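Local structure of glutamate--tRNA ligase (Elizabethkingia anophelis, 6B1Z) at residues E10-R15 and K40-D45. The protein catalyses the ATP-dependent attachment of glutamate to its cognate tRNA, the step that charges this tRNA for protein synthesis. Sequence-based numbering, arbitrary orientation.
Sequences EKVRVR and KHNGGD. With FMT (formic acid), chain C.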
# COMPACT_ATOMS: atom_id res chain seq x y z
N GLU A 10 -26.29 0.07 16.99
CA GLU A 10 -25.33 1.07 17.43
C GLU A 10 -23.90 0.61 17.18
O GLU A 10 -22.99 1.42 16.99
CB GLU A 10 -25.52 1.38 18.92
N LYS A 11 -23.70 -0.71 17.18
CA LYS A 11 -22.36 -1.27 17.00
C LYS A 11 -21.90 -1.06 15.57
O LYS A 11 -22.52 -1.57 14.63
CB LYS A 11 -22.35 -2.76 17.35
CG LYS A 11 -20.96 -3.37 17.50
CD LYS A 11 -20.48 -3.29 18.95
CE LYS A 11 -19.73 -4.55 19.37
NZ LYS A 11 -18.36 -4.62 18.79
N VAL A 12 -20.80 -0.32 15.40
CA VAL A 12 -20.23 -0.09 14.08
C VAL A 12 -19.67 -1.40 13.53
O VAL A 12 -18.98 -2.15 14.24
CB VAL A 12 -19.15 1.00 14.16
CG1 VAL A 12 -18.28 1.00 12.93
CG2 VAL A 12 -19.82 2.35 14.38
N ARG A 13 -19.98 -1.69 12.27
CA ARG A 13 -19.42 -2.85 11.58
C ARG A 13 -19.00 -2.42 10.18
O ARG A 13 -19.84 -1.93 9.41
CB ARG A 13 -20.43 -4.00 11.53
CG ARG A 13 -20.73 -4.59 12.90
CD ARG A 13 -21.81 -5.65 12.88
NE ARG A 13 -21.53 -6.74 11.94
CZ ARG A 13 -20.65 -7.72 12.13
NH1 ARG A 13 -19.91 -7.79 13.24
NH2 ARG A 13 -20.50 -8.64 11.19
N VAL A 14 -17.72 -2.58 9.86
CA VAL A 14 -17.17 -2.22 8.56
C VAL A 14 -16.56 -3.48 7.94
O VAL A 14 -16.25 -4.44 8.63
CB VAL A 14 -16.10 -1.11 8.67
CG1 VAL A 14 -16.70 0.16 9.25
CG2 VAL A 14 -14.91 -1.60 9.51
N ARG A 15 -16.38 -3.46 6.62
CA ARG A 15 -15.74 -4.60 5.98
C ARG A 15 -14.79 -4.16 4.88
O ARG A 15 -15.07 -3.25 4.09
CB ARG A 15 -16.78 -5.60 5.41
CG ARG A 15 -17.40 -5.25 4.04
CD ARG A 15 -18.16 -3.92 4.04
NE ARG A 15 -18.93 -3.76 2.80
CZ ARG A 15 -18.45 -3.28 1.66
NH1 ARG A 15 -17.18 -2.88 1.57
NH2 ARG A 15 -19.24 -3.20 0.59
N LYS A 40 -12.09 0.51 15.19
CA LYS A 40 -11.48 0.50 16.52
C LYS A 40 -11.78 1.79 17.28
O LYS A 40 -11.99 1.77 18.50
CB LYS A 40 -9.98 0.25 16.43
CG LYS A 40 -9.60 -1.15 15.93
CD LYS A 40 -10.31 -2.28 16.70
CE LYS A 40 -10.92 -3.32 15.74
NZ LYS A 40 -11.96 -4.23 16.34
N HIS A 41 -11.80 2.93 16.58
CA HIS A 41 -12.13 4.20 17.22
C HIS A 41 -13.51 4.13 17.88
O HIS A 41 -13.72 4.71 18.96
CB HIS A 41 -12.10 5.33 16.18
CG HIS A 41 -12.46 6.68 16.72
ND1 HIS A 41 -11.55 7.49 17.36
CD2 HIS A 41 -13.62 7.36 16.70
CE1 HIS A 41 -12.14 8.61 17.72
NE2 HIS A 41 -13.40 8.56 17.33
N ASN A 42 -14.43 3.41 17.26
CA ASN A 42 -15.81 3.34 17.73
C ASN A 42 -16.13 2.04 18.45
O ASN A 42 -17.31 1.77 18.73
CB ASN A 42 -16.75 3.56 16.55
CG ASN A 42 -16.69 4.99 16.04
OD1 ASN A 42 -17.13 5.91 16.73
ND2 ASN A 42 -16.12 5.18 14.86
N GLY A 43 -15.13 1.24 18.79
CA GLY A 43 -15.36 -0.00 19.51
C GLY A 43 -16.17 -1.02 18.73
O GLY A 43 -16.94 -1.78 19.33
N GLY A 44 -16.02 -1.04 17.41
CA GLY A 44 -16.78 -1.90 16.54
C GLY A 44 -15.93 -2.98 15.90
O GLY A 44 -14.79 -3.25 16.32
N ASP A 45 -16.47 -3.59 14.85
CA ASP A 45 -15.94 -4.81 14.25
C ASP A 45 -15.40 -4.56 12.84
O ASP A 45 -16.01 -3.83 12.05
CB ASP A 45 -17.02 -5.89 14.17
CG ASP A 45 -17.71 -6.13 15.49
OD1 ASP A 45 -17.02 -6.16 16.53
OD2 ASP A 45 -18.96 -6.30 15.50
C FMT C . -17.30 -2.32 -2.08
O1 FMT C . -16.52 -2.10 -1.15
O2 FMT C . -18.53 -2.17 -2.00
O HOH W 1 -19.67 0.64 17.87
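A parallel beta bridge between Arg-13 and Asp-45 begins the pairing of strands 13-16 and 45-48, which helix 26-41 connects as a beta-alpha-beta unit. Asp-45 N donates to Val-12 O (3.0 Å), and Val-14 N donates to Asp-45 O, also at 3.0 Å. Beside the first of these bonds, Gly-44 CA lies 3.2 Å from the same Val-12 O in a CA-H...O contact.

The Asp-45 carboxylate is shared between two cations. Lys-11 NZ comes down on Asp-45 OD1 from above the carboxylate plane (3.0 Å), and it also reaches a lone pair of Gly-43 O at 3.2 Å; CG is anti to the backbone N (chi1 -167°), and bends farther along the chain bring NZ to both oxygens. Asp-45 OD2 lies near the guanidinium plane of Arg-13, but Arg-13 NH1 approaches its anti side from well out of the carboxylate plane, in a bent bond of 2.9 Å, the two flat groups being inclined at 66°. Glu-79 gives NH1 a second acidic partner, while NE is held by Met-221 O.

This unit belongs to the Rossmann-type catalytic domain of class I synthetases, and its helix ends in a Schellman motif with Gly-43, at positive phi, as the C' residue. Lys-40 NZ reaches forward to Gly-44 O (3.0 Å) and also pairs with Asp-78. Near the turn, a water accepts from Val-12 N and donates to Asn-42 O, and Val-12 CG2 rests against Asn-42 CB at 3.9 Å. Arg-15 does not touch 40-45; its NH1 and NH2 bind O1 and O2 of a formic acid, probably from the crystallisation liquor, which Arg-228 also binds.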